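Local coordinates for GCN5-related N-acetyltransferase (Anabaena variabilis, PDB 2OZG), which binds coenzyme A and, as a member of the GNAT family, probably transfers acetyl groups to amines, perhaps those of aminoglycosides, at residues A[165-170]-A[201-206]; A[287-292]-A[316-321]; A[300-305]-A[333-338]. All blocks are in the same frame, centred on the assembly; numbering follows the deposited sequence. Where two conformers were deposited one is given.

How the contacts relate
Contact 1 (165-170 with 201-206) precedes contacts 2 and 3 along the chain, its centre about 37 Å from that of contact 2 and about 33 Å from that of contact 3. Contact 2 (287-292 with 316-321) joins the second acetyltransferase region to the sterol carrier protein region, and contact 3 (300-305 with 333-338) lies within the latter. Their centres are about 20 Å apart and their nearest atoms about 7 Å; their segments alternate, with helix 293-299 between 287-292 and 300-305. In contact 2 the Leu-318 side chain is about 7 Å from that of Ile-98, which binds coenzyme A; bound coenzyme A lies about 12 Å from Leu-318 and about 11 Å from Tyr-204 of contact 1.

Contact 1 (A[165-170]-A[201-206]); sequences PIFHEL and LYSYLI
Leu-205 lays its CD2 methyl over one face of the Phe-167 ring, 4.2 Å from the ring centroid and 21° off the ring normal, a CH-pi contact displaced toward the rim. The nearest ring atom is CZ, 3.9 Å from Leu-205 CD2. Two more residues of helix 165-177 share this methyl: Leu-205 CD2 also meets CG2 of Ile-166 at 3.9 Å, the two side chains crossing at about a right angle, and CD1 of Leu-170, more loosely, at 4.3 Å. Leu-205 thus carries most of the strand's side of the contact, set against three apolar side chains from one face of the helix. In Ile-166 it is the CG2 branch that touches, while CG1 lies anti to the carbonyl carbon (chi1 -60°) and carries CD1 away from the strand. Phe-167 reaches past Leu-205 to Ser-203, where CZ meets CB at 3.9 Å; the approach there is oblique and uses the carbon of the serine. No hydrogen bond joins the two segments, and their axes are 10.4 Å apart at closest approach, with 61° between their directions, a spacing bridged mainly by side chains. Further cover for Phe-167 comes from Tyr-215 of strand 211-222, whose ring meets it edge-to-face, and from Val-159 and Leu-161. Tyr-204 points away from the helix and hydrogen-bonds through its hydroxyl with Gln-29 and Glu-90 of the second subunit, so this side chain takes part in the subunit interface. Apolar side chains of a helix packed on a strand, which here pairs antiparallel with 156-158 and 211-222, are characteristic of the layered alpha/beta build of GNAT domains.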
ATOM      1  N   PRO A 165     -14.901  37.877  19.128  1.00 47.12           N
ATOM      2  CA  PRO A 165     -13.846  38.135  20.091  1.00 47.20           C
ATOM      3  C   PRO A 165     -13.708  37.049  21.132  1.00 44.55           C
ATOM      4  O   PRO A 165     -12.694  36.993  21.805  1.00 43.43           O
ATOM      5  CB  PRO A 165     -14.277  39.460  20.755  1.00 47.81           C
ATOM      6  CG  PRO A 165     -15.409  39.961  19.944  1.00 47.93           C
ATOM      7  CD  PRO A 165     -16.045  38.780  19.341  1.00 46.59           C
ATOM      8  N   ILE A 166     -14.708  36.200  21.284  1.00 41.63           N
ATOM      9  CA  ILE A 166     -14.604  35.195  22.298  1.00 41.76           C
ATOM     10  C   ILE A 166     -13.382  34.324  22.014  1.00 38.05           C
ATOM     11  O   ILE A 166     -12.654  33.992  22.915  1.00 39.50           O
ATOM     12  CB  ILE A 166     -15.861  34.333  22.410  1.00 43.60           C
ATOM     13  CG1 ILE A 166     -17.084  35.167  22.747  1.00 47.87           C
ATOM     14  CG2 ILE A 166     -15.671  33.312  23.513  1.00 45.30           C
ATOM     15  CD1 ILE A 166     -16.915  36.052  23.990  1.00 58.99           C
ATOM     16  N   PHE A 167     -13.176  33.988  20.741  1.00 39.36           N
ATOM     17  CA  PHE A 167     -12.059  33.162  20.304  1.00 36.06           C
ATOM     18  C   PHE A 167     -10.741  33.830  20.589  1.00 37.08           C
ATOM     19  O   PHE A 167      -9.825  33.163  21.090  1.00 36.09           O
ATOM     20  CB  PHE A 167     -12.166  32.817  18.809  1.00 37.47           C
ATOM     21  CG  PHE A 167     -13.226  31.796  18.513  1.00 33.72           C
ATOM     22  CD1 PHE A 167     -12.940  30.439  18.562  1.00 38.18           C
ATOM     23  CD2 PHE A 167     -14.529  32.185  18.224  1.00 39.06           C
ATOM     24  CE1 PHE A 167     -13.900  29.508  18.294  1.00 33.24           C
ATOM     25  CE2 PHE A 167     -15.500  31.229  17.969  1.00 37.95           C
ATOM     26  CZ  PHE A 167     -15.193  29.910  18.020  1.00 35.09           C
ATOM     27  N   HIS A 168     -10.599  35.099  20.227  1.00 40.34           N
ATOM     28  CA  HIS A 168      -9.348  35.820  20.539  1.00 42.13           C
ATOM     29  C   HIS A 168      -9.060  35.786  22.015  1.00 38.39           C
ATOM     30  O   HIS A 168      -7.959  35.589  22.395  1.00 38.76           O
ATOM     31  CB  HIS A 168      -9.361  37.317  20.096  1.00 43.43           C
ATOM     32  CG  HIS A 168      -8.208  38.134  20.665  1.00 51.75           C
ATOM     33  ND1 HIS A 168      -6.904  38.039  20.202  1.00 72.55           N
ATOM     34  CD2 HIS A 168      -8.165  39.031  21.690  1.00 68.38           C
ATOM     35  CE1 HIS A 168      -6.119  38.847  20.903  1.00 58.97           C
ATOM     36  NE2 HIS A 168      -6.856  39.448  21.821  1.00 62.33           N
ATOM     37  N   GLU A 169     -10.087  35.946  22.837  0.50 37.29           N
ATOM     38  CA  GLU A 169      -9.895  36.045  24.275  0.50 37.36           C
ATOM     39  C   GLU A 169      -9.518  34.731  24.959  0.50 36.11           C
ATOM     40  O   GLU A 169      -8.755  34.730  25.915  0.50 33.65           O
ATOM     41  CB  GLU A 169     -11.121  36.698  24.898  0.50 36.50           C
ATOM     42  CG  GLU A 169     -11.335  38.120  24.358  0.50 41.63           C
ATOM     43  CD  GLU A 169     -12.681  38.694  24.741  0.50 36.52           C
ATOM     44  OE1 GLU A 169     -13.457  37.978  25.414  0.50 37.95           O
ATOM     45  OE2 GLU A 169     -12.960  39.856  24.378  0.50 40.04           O
ATOM     46  N   LEU A 170     -10.072  33.621  24.482  1.00 36.61           N
ATOM     47  CA  LEU A 170      -9.673  32.311  24.954  1.00 31.91           C
ATOM     48  C   LEU A 170      -8.293  31.966  24.399  1.00 29.85           C
ATOM     49  O   LEU A 170      -7.479  31.375  25.097  1.00 37.64           O
ATOM     50  CB  LEU A 170     -10.698  31.252  24.527  1.00 28.76           C
ATOM     51  CG  LEU A 170     -12.059  31.298  25.256  1.00 33.69           C
ATOM     52  CD1 LEU A 170     -13.117  30.459  24.565  1.00 32.01           C
ATOM     53  CD2 LEU A 170     -11.921  30.887  26.708  1.00 41.82           C
ATOM     54  N   LEU A 201     -16.693  24.939   7.679  1.00 38.13           N
ATOM     55  CA  LEU A 201     -15.878  25.200   8.826  1.00 37.42           C
ATOM     56  C   LEU A 201     -16.788  25.088  10.027  1.00 32.94           C
ATOM     57  O   LEU A 201     -17.863  25.702  10.081  1.00 33.67           O
ATOM     58  CB  LEU A 201     -15.311  26.609   8.740  1.00 39.71           C
ATOM     59  CG  LEU A 201     -14.285  26.968   9.807  1.00 40.78           C
ATOM     60  CD1 LEU A 201     -13.003  26.117   9.692  1.00 32.25           C
ATOM     61  CD2 LEU A 201     -13.949  28.420   9.710  1.00 43.49           C
ATOM     62  N   TYR A 202     -16.381  24.297  10.995  1.00 30.53           N
ATOM     63  CA  TYR A 202     -17.164  24.132  12.213  1.00 30.40           C
ATOM     64  C   TYR A 202     -16.352  24.762  13.361  1.00 29.10           C
ATOM     65  O   TYR A 202     -15.111  24.600  13.469  1.00 33.46           O
ATOM     66  CB  TYR A 202     -17.426  22.629  12.444  1.00 32.28           C
ATOM     67  CG  TYR A 202     -18.227  22.011  11.347  1.00 27.92           C
ATOM     68  CD1 TYR A 202     -19.622  22.169  11.308  1.00 28.61           C
ATOM     69  CD2 TYR A 202     -17.623  21.322  10.321  1.00 31.76           C
ATOM     70  CE1 TYR A 202     -20.365  21.652  10.294  1.00 30.54           C
ATOM     71  CE2 TYR A 202     -18.381  20.790   9.265  1.00 31.98           C
ATOM     72  CZ  TYR A 202     -19.740  20.937   9.273  1.00 33.99           C
ATOM     73  OH  TYR A 202     -20.493  20.419   8.254  1.00 32.92           O
ATOM     74  N   SER A 203     -17.048  25.475  14.207  1.00 27.36           N
ATOM     75  CA  SER A 203     -16.481  26.175  15.368  1.00 29.72           C
ATOM     76  C   SER A 203     -17.455  26.036  16.542  1.00 30.55           C
ATOM     77  O   SER A 203     -18.655  26.317  16.405  1.00 35.58           O
ATOM     78  CB  SER A 203     -16.402  27.656  15.044  1.00 31.71           C
ATOM     79  OG  SER A 203     -15.486  27.895  14.040  1.00 39.33           O
ATOM     80  N   TYR A 204     -16.955  25.595  17.687  1.00 31.00           N
ATOM     81  CA  TYR A 204     -17.768  25.407  18.871  1.00 31.12           C
ATOM     82  C   TYR A 204     -17.023  26.023  20.030  1.00 32.69           C
ATOM     83  O   TYR A 204     -15.800  25.942  20.075  1.00 31.47           O
ATOM     84  CB  TYR A 204     -17.891  23.885  19.151  1.00 30.31           C
ATOM     85  CG  TYR A 204     -18.857  23.181  18.229  1.00 26.55           C
ATOM     86  CD1 TYR A 204     -18.503  22.868  16.921  1.00 30.11           C
ATOM     87  CD2 TYR A 204     -20.113  22.788  18.677  1.00 33.86           C
ATOM     88  CE1 TYR A 204     -19.364  22.244  16.103  1.00 28.01           C
ATOM     89  CE2 TYR A 204     -21.016  22.157  17.835  1.00 28.83           C
ATOM     90  CZ  TYR A 204     -20.646  21.913  16.555  1.00 34.87           C
ATOM     91  OH  TYR A 204     -21.525  21.243  15.748  1.00 35.50           O
ATOM     92  N   LEU A 205     -17.764  26.568  20.966  1.00 33.32           N
ATOM     93  CA  LEU A 205     -17.253  27.010  22.259  1.00 33.80           C
ATOM     94  C   LEU A 205     -17.551  25.866  23.210  1.00 33.37           C
ATOM     95  O   LEU A 205     -18.589  25.190  23.080  1.00 31.07           O
ATOM     96  CB  LEU A 205     -17.965  28.238  22.802  1.00 34.77           C
ATOM     97  CG  LEU A 205     -17.807  29.539  22.006  1.00 43.73           C
ATOM     98  CD1 LEU A 205     -18.619  30.706  22.654  1.00 44.04           C
ATOM     99  CD2 LEU A 205     -16.326  29.948  21.744  1.00 40.40           C
ATOM    100  N   ILE A 206     -16.625  25.649  24.146  1.00 31.97           N
ATOM    101  CA  ILE A 206     -16.770  24.674  25.210  1.00 31.27           C
ATOM    102  C   ILE A 206     -17.013  25.456  26.480  1.00 30.82           C
ATOM    103  O   ILE A 206     -16.208  26.298  26.854  1.00 35.97           O
ATOM    104  CB  ILE A 206     -15.473  23.853  25.426  1.00 29.67           C
ATOM    105  CG1 ILE A 206     -15.105  23.120  24.152  1.00 31.70           C
ATOM    106  CG2 ILE A 206     -15.681  22.822  26.534  1.00 35.16           C
ATOM    107  CD1 ILE A 206     -13.730  22.529  24.119  1.00 36.71           C
TER

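Contact 2 (A[287-292]-A[316-321]); sequences MLRIVN and DDLLAT
Strand 279-290 runs through 287-290 and ends before Val-291; the loop 316-321 folds up against that end, and the CA atoms of Val-291 and Leu-319 lie 7.6 Å apart. Arg-289 spans the gap in an end-on salt bridge to Asp-316: NH1 binds OD2 at 2.7 Å and NH2 binds OD1 at 2.8 Å. Both oxygens lie close to the guanidinium plane and are met on their syn sides, yet the two flat groups are turned 41° apart. A bend at chi2 (-70°), followed by an extended run to the guanidinium, puts its end against the carboxylate. Arg-289 NH1 also donates to Ile-290 O at 2.9 Å, fixing the rotation of the group. Asp-316 OD1 takes two further bonds, from the backbone N atoms of Leu-318 and Leu-319, the first closing an Asx turn. The Leu-319 bond comes from above the carboxylate plane. Three donors on one oxygen would be expected to favour the charged carboxylate. Beside the ion pair, Leu-318 CB passes 3.6 Å from Arg-289 NH2, and Leu-319 CD1 rests against Val-291, 4.1 Å from CG1. Asn-322 reinforces the junction through ND2, which donates to both Asp-316 OD2 and Val-291 O. Arg-289 NE is held by Ala-129 O. Leu-105 of helix 96-110 packs on Arg-289 and Leu-318, while Ile-349 of helix 349-357 covers Arg-289 and Asp-316; both helices thus pack on the residues of the salt bridge and its surroundings, which join the end of strand 279-290 to the loop between strands 308-315 and 324-331.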
HETATM    1  N   MSE A 287      11.987  27.460  13.199  1.00 30.63           N
HETATM    2  CA  MSE A 287      13.226  28.065  13.524  1.00 30.03           C
HETATM    3  C   MSE A 287      13.056  29.445  13.997  1.00 31.83           C
HETATM    4  O   MSE A 287      12.100  30.132  13.624  1.00 34.08           O
HETATM    5  CB  MSE A 287      14.074  28.064  12.286  1.00 30.50           C
HETATM    6  CG  MSE A 287      14.531  26.700  11.812  1.00 33.37           C
HETATM    7 SE   MSE A 287      15.790  26.825  10.289  0.75 34.66          SE
HETATM    8  CE  MSE A 287      17.186  25.539  10.891  1.00 44.90           C
ATOM      9  N   LEU A 288      14.033  29.900  14.761  1.00 33.20           N
ATOM     10  CA  LEU A 288      14.031  31.262  15.336  1.00 30.24           C
ATOM     11  C   LEU A 288      15.372  31.956  15.111  1.00 29.74           C
ATOM     12  O   LEU A 288      16.424  31.328  15.173  1.00 32.69           O
ATOM     13  CB  LEU A 288      13.769  31.162  16.858  1.00 33.86           C
ATOM     14  CG  LEU A 288      13.598  32.506  17.613  1.00 33.70           C
ATOM     15  CD1 LEU A 288      12.431  32.560  18.584  1.00 36.41           C
ATOM     16  CD2 LEU A 288      14.921  32.911  18.313  1.00 34.74           C
ATOM     17  N   ARG A 289      15.315  33.257  14.848  1.00 32.44           N
ATOM     18  CA  ARG A 289      16.486  34.058  14.727  1.00 31.36           C
ATOM     19  C   ARG A 289      16.453  35.076  15.860  1.00 33.14           C
ATOM     20  O   ARG A 289      15.448  35.796  16.049  1.00 31.65           O
ATOM     21  CB  ARG A 289      16.511  34.782  13.369  1.00 30.12           C
ATOM     22  CG  ARG A 289      17.962  34.929  12.756  1.00 28.19           C
ATOM     23  CD  ARG A 289      18.884  35.895  13.453  1.00 35.60           C
ATOM     24  NE  ARG A 289      20.158  35.942  12.727  1.00 36.57           N
ATOM     25  CZ  ARG A 289      21.196  36.678  13.083  1.00 33.93           C
ATOM     26  NH1 ARG A 289      21.144  37.439  14.175  1.00 35.07           N
ATOM     27  NH2 ARG A 289      22.309  36.613  12.382  1.00 33.38           N
ATOM     28  N   ILE A 290      17.514  35.115  16.649  1.00 34.77           N
ATOM     29  CA  ILE A 290      17.682  36.201  17.627  1.00 34.17           C
ATOM     30  C   ILE A 290      18.181  37.399  16.844  1.00 33.87           C
ATOM     31  O   ILE A 290      19.326  37.444  16.413  1.00 31.85           O
ATOM     32  CB  ILE A 290      18.688  35.825  18.714  1.00 34.77           C
ATOM     33  CG1 ILE A 290      18.225  34.549  19.439  1.00 34.98           C
ATOM     34  CG2 ILE A 290      18.965  37.028  19.650  1.00 27.46           C
ATOM     35  CD1 ILE A 290      17.159  34.705  20.518  1.00 31.32           C
ATOM     36  N   VAL A 291      17.295  38.356  16.616  1.00 32.91           N
ATOM     37  CA  VAL A 291      17.629  39.538  15.845  1.00 30.50           C
ATOM     38  C   VAL A 291      18.389  40.589  16.694  1.00 34.63           C
ATOM     39  O   VAL A 291      19.354  41.232  16.222  1.00 32.83           O
ATOM     40  CB  VAL A 291      16.362  40.157  15.234  1.00 28.13           C
ATOM     41  CG1 VAL A 291      16.695  41.448  14.466  1.00 29.63           C
ATOM     42  CG2 VAL A 291      15.657  39.145  14.318  1.00 31.15           C
ATOM     43  N   ASN A 292      17.946  40.746  17.946  1.00 32.79           N
ATOM     44  CA  ASN A 292      18.603  41.630  18.932  1.00 31.93           C
ATOM     45  C   ASN A 292      18.809  40.892  20.265  1.00 33.36           C
ATOM     46  O   ASN A 292      17.848  40.573  20.969  1.00 29.13           O
ATOM     47  CB  ASN A 292      17.812  42.899  19.125  1.00 28.44           C
ATOM     48  CG  ASN A 292      18.573  43.912  19.935  1.00 38.56           C
ATOM     49  OD1 ASN A 292      18.884  43.705  21.111  1.00 31.91           O
ATOM     50  ND2 ASN A 292      18.923  44.991  19.293  1.00 38.50           N
ATOM     51  N   ASP A 316      27.891  36.657  15.976  1.00 32.36           N
ATOM     52  CA  ASP A 316      26.839  36.947  14.970  1.00 31.99           C
ATOM     53  C   ASP A 316      27.578  37.580  13.806  1.00 30.63           C
ATOM     54  O   ASP A 316      28.008  38.750  13.885  1.00 32.27           O
ATOM     55  CB  ASP A 316      25.780  37.903  15.490  1.00 30.36           C
ATOM     56  CG  ASP A 316      24.593  38.021  14.581  1.00 34.01           C
ATOM     57  OD1 ASP A 316      24.704  37.808  13.352  1.00 35.62           O
ATOM     58  OD2 ASP A 316      23.506  38.328  15.105  1.00 32.05           O
ATOM     59  N   ASP A 317      27.693  36.828  12.731  1.00 30.34           N
ATOM     60  CA  ASP A 317      28.426  37.268  11.563  1.00 37.55           C
ATOM     61  C   ASP A 317      27.604  38.206  10.647  1.00 38.07           C
ATOM     62  O   ASP A 317      28.143  38.726   9.673  1.00 42.44           O
ATOM     63  CB  ASP A 317      28.883  36.043  10.764  1.00 38.05           C
ATOM     64  CG  ASP A 317      27.710  35.274  10.130  1.00 51.41           C
ATOM     65  OD1 ASP A 317      26.598  35.285  10.713  1.00 75.58           O
ATOM     66  OD2 ASP A 317      27.900  34.619   9.073  1.00 63.47           O
ATOM     67  N   LEU A 318      26.308  38.389  10.939  1.00 36.44           N
ATOM     68  CA  LEU A 318      25.424  39.230  10.120  1.00 34.31           C
ATOM     69  C   LEU A 318      25.112  40.560  10.778  1.00 35.58           C
ATOM     70  O   LEU A 318      25.231  41.604  10.160  1.00 35.91           O
ATOM     71  CB  LEU A 318      24.111  38.501   9.846  1.00 33.47           C
ATOM     72  CG  LEU A 318      23.117  39.231   8.924  1.00 33.43           C
ATOM     73  CD1 LEU A 318      23.746  39.440   7.548  1.00 37.88           C
ATOM     74  CD2 LEU A 318      21.788  38.513   8.803  1.00 37.44           C
ATOM     75  N   LEU A 319      24.672  40.504  12.025  1.00 34.40           N
ATOM     76  CA  LEU A 319      24.275  41.688  12.783  1.00 35.66           C
ATOM     77  C   LEU A 319      25.289  41.982  13.891  1.00 34.86           C
ATOM     78  O   LEU A 319      25.192  41.475  15.002  1.00 36.25           O
ATOM     79  CB  LEU A 319      22.853  41.508  13.318  1.00 35.77           C
ATOM     80  CG  LEU A 319      21.823  41.223  12.209  1.00 29.16           C
ATOM     81  CD1 LEU A 319      20.451  40.897  12.790  1.00 32.76           C
ATOM     82  CD2 LEU A 319      21.667  42.348  11.198  1.00 36.93           C
ATOM     83  N   ALA A 320      26.276  42.797  13.549  1.00 36.83           N
ATOM     84  CA  ALA A 320      27.381  43.143  14.425  1.00 37.91           C
ATOM     85  C   ALA A 320      27.006  43.553  15.848  1.00 38.24           C
ATOM     86  O   ALA A 320      27.773  43.299  16.752  1.00 39.27           O
ATOM     87  CB  ALA A 320      28.219  44.246  13.797  1.00 41.10           C
ATOM     88  N   THR A 321      25.869  44.202  16.058  1.00 37.97           N
ATOM     89  CA  THR A 321      25.484  44.594  17.431  1.00 39.34           C
ATOM     90  C   THR A 321      25.231  43.432  18.399  1.00 35.80           C
ATOM     91  O   THR A 321      25.126  43.633  19.604  1.00 35.19           O
ATOM     92  CB  THR A 321      24.217  45.482  17.436  1.00 41.26           C
ATOM     93  OG1 THR A 321      23.104  44.738  16.945  1.00 49.52           O
ATOM     94  CG2 THR A 321      24.436  46.758  16.590  1.00 54.88           C
TER
HETATM   95  O   HOH W   1      24.243  34.828  11.142  1.00 48.09           O

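Contact 3 (A[300-305]-A[333-338]); sequences RGYPLG and GKSEVT
Tyr-302 and Gly-333 make the central pair: the backbone N of Tyr-302 donates to Gly-333 O at 3.1 Å, meeting the carbonyl from above its plane with an N-H...O angle of 146°. Gly-333 CA in turn comes 3.3 Å from Tyr-302 O in a CA-H...O contact, so the two backbones touch in both directions. The ring of Tyr-302 keeps Gly-333 O near its plane, at the edge, and runs on to Ser-335, with CE2 3.4 Å from OG and 3.5 Å from CB. With CG anti to its carbonyl carbon (chi1 -67°), Tyr-302 sends this ring across the start of strand 334-339. Leu-304 closes the other end, its CD2 methyl 3.8 Å from Gly-333 N. A CB on Gly-333 would probably crowd that methyl, and the backbone there has a positive phi of 77°; both favour glycine. A water links two more backbone groups, donating to Pro-303 O at 2.7 Å and accepting from Gly-333 N at 2.8 Å. In the next shell, Leu-297 O of helix 293-299 hydrogen-bonds with both Tyr-302 OH and Ser-335 OG, tying the two hydroxyls to one helix carbonyl. Val-330 and Ile-384 pack on the tyrosine, and Leu-379 of the third subunit covers Leu-304. A leucine in place of Tyr-302 would probably leave Leu-297 O without one of its two hydroxyl partners and open a gap beside Ser-335. The loop is held mainly through its backbone: one direct hydrogen bond and one water bridge tie it to the residue that leads into strand 334-339, outermost of its sheet within this chain, while the tyrosine and serine hydroxyls couple both segments to the helix that precedes the loop.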
ATOM      1  N   ARG A 300      11.736  38.537  27.319  1.00 32.11           N
ATOM      2  CA  ARG A 300      11.291  37.196  27.716  1.00 32.44           C
ATOM      3  C   ARG A 300      10.968  37.112  29.190  1.00 32.91           C
ATOM      4  O   ARG A 300      11.537  37.870  29.970  1.00 32.07           O
ATOM      5  CB  ARG A 300      12.480  36.244  27.482  1.00 33.77           C
ATOM      6  CG  ARG A 300      12.202  34.769  27.492  1.00 35.51           C
ATOM      7  CD  ARG A 300      13.498  34.066  27.518  1.00 37.58           C
ATOM      8  NE  ARG A 300      13.432  32.613  27.391  1.00 31.99           N
ATOM      9  CZ  ARG A 300      13.183  31.771  28.375  1.00 34.43           C
ATOM     10  NH1 ARG A 300      12.861  32.214  29.580  1.00 32.34           N
ATOM     11  NH2 ARG A 300      13.213  30.478  28.146  1.00 35.18           N
ATOM     12  N   GLY A 301      10.042  36.225  29.577  1.00 31.38           N
ATOM     13  CA  GLY A 301       9.819  35.913  30.982  1.00 32.27           C
ATOM     14  C   GLY A 301      10.813  34.858  31.451  1.00 33.46           C
ATOM     15  O   GLY A 301      11.267  34.026  30.649  1.00 31.98           O
ATOM     16  N   TYR A 302      11.110  34.859  32.757  1.00 31.86           N
ATOM     17  CA  TYR A 302      12.025  33.899  33.353  1.00 31.83           C
ATOM     18  C   TYR A 302      11.348  33.233  34.525  1.00 34.94           C
ATOM     19  O   TYR A 302      10.440  33.810  35.141  1.00 34.08           O
ATOM     20  CB  TYR A 302      13.313  34.604  33.783  1.00 32.54           C
ATOM     21  CG  TYR A 302      14.084  35.094  32.571  1.00 30.48           C
ATOM     22  CD1 TYR A 302      14.906  34.250  31.887  1.00 33.13           C
ATOM     23  CD2 TYR A 302      13.849  36.358  32.031  1.00 33.12           C
ATOM     24  CE1 TYR A 302      15.561  34.658  30.740  1.00 27.78           C
ATOM     25  CE2 TYR A 302      14.470  36.764  30.867  1.00 31.94           C
ATOM     26  CZ  TYR A 302      15.340  35.919  30.240  1.00 30.67           C
ATOM     27  OH  TYR A 302      16.002  36.277  29.094  1.00 31.31           O
ATOM     28  N   PRO A 303      11.799  32.023  34.877  1.00 36.26           N
ATOM     29  CA  PRO A 303      11.135  31.378  36.005  1.00 37.69           C
ATOM     30  C   PRO A 303      11.352  32.123  37.300  1.00 35.05           C
ATOM     31  O   PRO A 303      12.423  32.667  37.527  1.00 33.72           O
ATOM     32  CB  PRO A 303      11.818  29.999  36.093  1.00 36.36           C
ATOM     33  CG  PRO A 303      12.551  29.815  34.837  1.00 34.43           C
ATOM     34  CD  PRO A 303      12.902  31.203  34.364  1.00 36.53           C
ATOM     35  N   LEU A 304      10.333  32.153  38.154  1.00 34.14           N
ATOM     36  CA  LEU A 304      10.493  32.699  39.483  1.00 34.76           C
ATOM     37  C   LEU A 304      11.346  31.742  40.345  1.00 31.35           C
ATOM     38  O   LEU A 304      11.301  30.518  40.191  1.00 35.47           O
ATOM     39  CB  LEU A 304       9.122  32.913  40.142  1.00 34.91           C
ATOM     40  CG  LEU A 304       8.210  33.979  39.530  1.00 39.69           C
ATOM     41  CD1 LEU A 304       6.816  33.888  40.158  1.00 36.07           C
ATOM     42  CD2 LEU A 304       8.839  35.385  39.747  1.00 39.48           C
ATOM     43  N   GLY A 305      12.085  32.329  41.261  1.00 33.10           N
ATOM     44  CA  GLY A 305      12.938  31.624  42.183  1.00 33.90           C
ATOM     45  C   GLY A 305      14.369  31.570  41.694  1.00 34.30           C
ATOM     46  O   GLY A 305      15.234  31.075  42.389  1.00 37.08           O
ATOM     47  N   GLY A 333      11.867  36.893  38.100  1.00 32.83           N
ATOM     48  CA  GLY A 333      11.187  36.597  36.816  1.00 33.38           C
ATOM     49  C   GLY A 333      11.520  37.527  35.661  1.00 29.33           C
ATOM     50  O   GLY A 333      10.988  37.371  34.554  1.00 31.46           O
ATOM     51  N   LYS A 334      12.445  38.434  35.887  1.00 35.84           N
ATOM     52  CA  LYS A 334      12.817  39.442  34.913  1.00 37.23           C
ATOM     53  C   LYS A 334      14.324  39.460  34.724  1.00 37.13           C
ATOM     54  O   LYS A 334      15.037  38.952  35.564  1.00 37.58           O
ATOM     55  CB  LYS A 334      12.357  40.791  35.403  1.00 38.85           C
ATOM     56  CG  LYS A 334      10.922  40.854  35.887  1.00 43.42           C
ATOM     57  CD  LYS A 334      10.603  42.259  36.402  1.00 39.56           C
ATOM     58  CE  LYS A 334      10.588  42.344  37.909  1.00 52.32           C
ATOM     59  NZ  LYS A 334       9.213  41.986  38.390  1.00 54.68           N
ATOM     60  N   SER A 335      14.775  39.990  33.581  1.00 36.46           N
ATOM     61  CA  SER A 335      16.168  40.132  33.265  1.00 35.44           C
ATOM     62  C   SER A 335      16.578  41.586  32.968  1.00 35.79           C
ATOM     63  O   SER A 335      15.765  42.464  32.712  1.00 36.51           O
ATOM     64  CB  SER A 335      16.566  39.295  32.072  1.00 36.17           C
ATOM     65  OG  SER A 335      15.950  39.811  30.909  1.00 41.72           O
ATOM     66  N   GLU A 336      17.872  41.800  33.065  1.00 31.84           N
ATOM     67  CA  GLU A 336      18.516  43.031  32.674  1.00 36.23           C
ATOM     68  C   GLU A 336      19.780  42.511  31.987  1.00 36.38           C
ATOM     69  O   GLU A 336      20.441  41.581  32.486  1.00 39.69           O
ATOM     70  CB  GLU A 336      18.840  43.921  33.856  1.00 34.00           C
ATOM     71  CG  GLU A 336      19.497  45.207  33.427  1.00 45.63           C
ATOM     72  CD  GLU A 336      19.911  46.114  34.602  1.00 49.64           C
ATOM     73  OE1 GLU A 336      19.447  45.845  35.748  1.00 62.77           O
ATOM     74  OE2 GLU A 336      20.700  47.075  34.353  1.00 50.77           O
ATOM     75  N   VAL A 337      20.068  43.052  30.812  1.00 34.40           N
ATOM     76  CA  VAL A 337      21.207  42.656  30.037  1.00 33.19           C
ATOM     77  C   VAL A 337      22.105  43.881  29.895  1.00 34.34           C
ATOM     78  O   VAL A 337      21.615  44.967  29.593  1.00 34.86           O
ATOM     79  CB  VAL A 337      20.786  42.190  28.665  1.00 33.07           C
ATOM     80  CG1 VAL A 337      22.015  42.116  27.726  1.00 38.28           C
ATOM     81  CG2 VAL A 337      20.058  40.862  28.766  1.00 36.22           C
ATOM     82  N   THR A 338      23.394  43.709  30.175  1.00 36.40           N
ATOM     83  CA  THR A 338      24.398  44.797  30.057  1.00 35.71           C
ATOM     84  C   THR A 338      25.528  44.251  29.217  1.00 37.43           C
ATOM     85  O   THR A 338      25.674  43.042  29.070  1.00 34.11           O
ATOM     86  CB  THR A 338      24.956  45.252  31.438  1.00 38.19           C
ATOM     87  OG1 THR A 338      25.363  44.101  32.179  1.00 41.09           O
ATOM     88  CG2 THR A 338      23.918  45.992  32.253  1.00 34.22           C
TER
HETATM   89  O   HOH W   2      13.654  34.822  38.528  1.00 36.98           O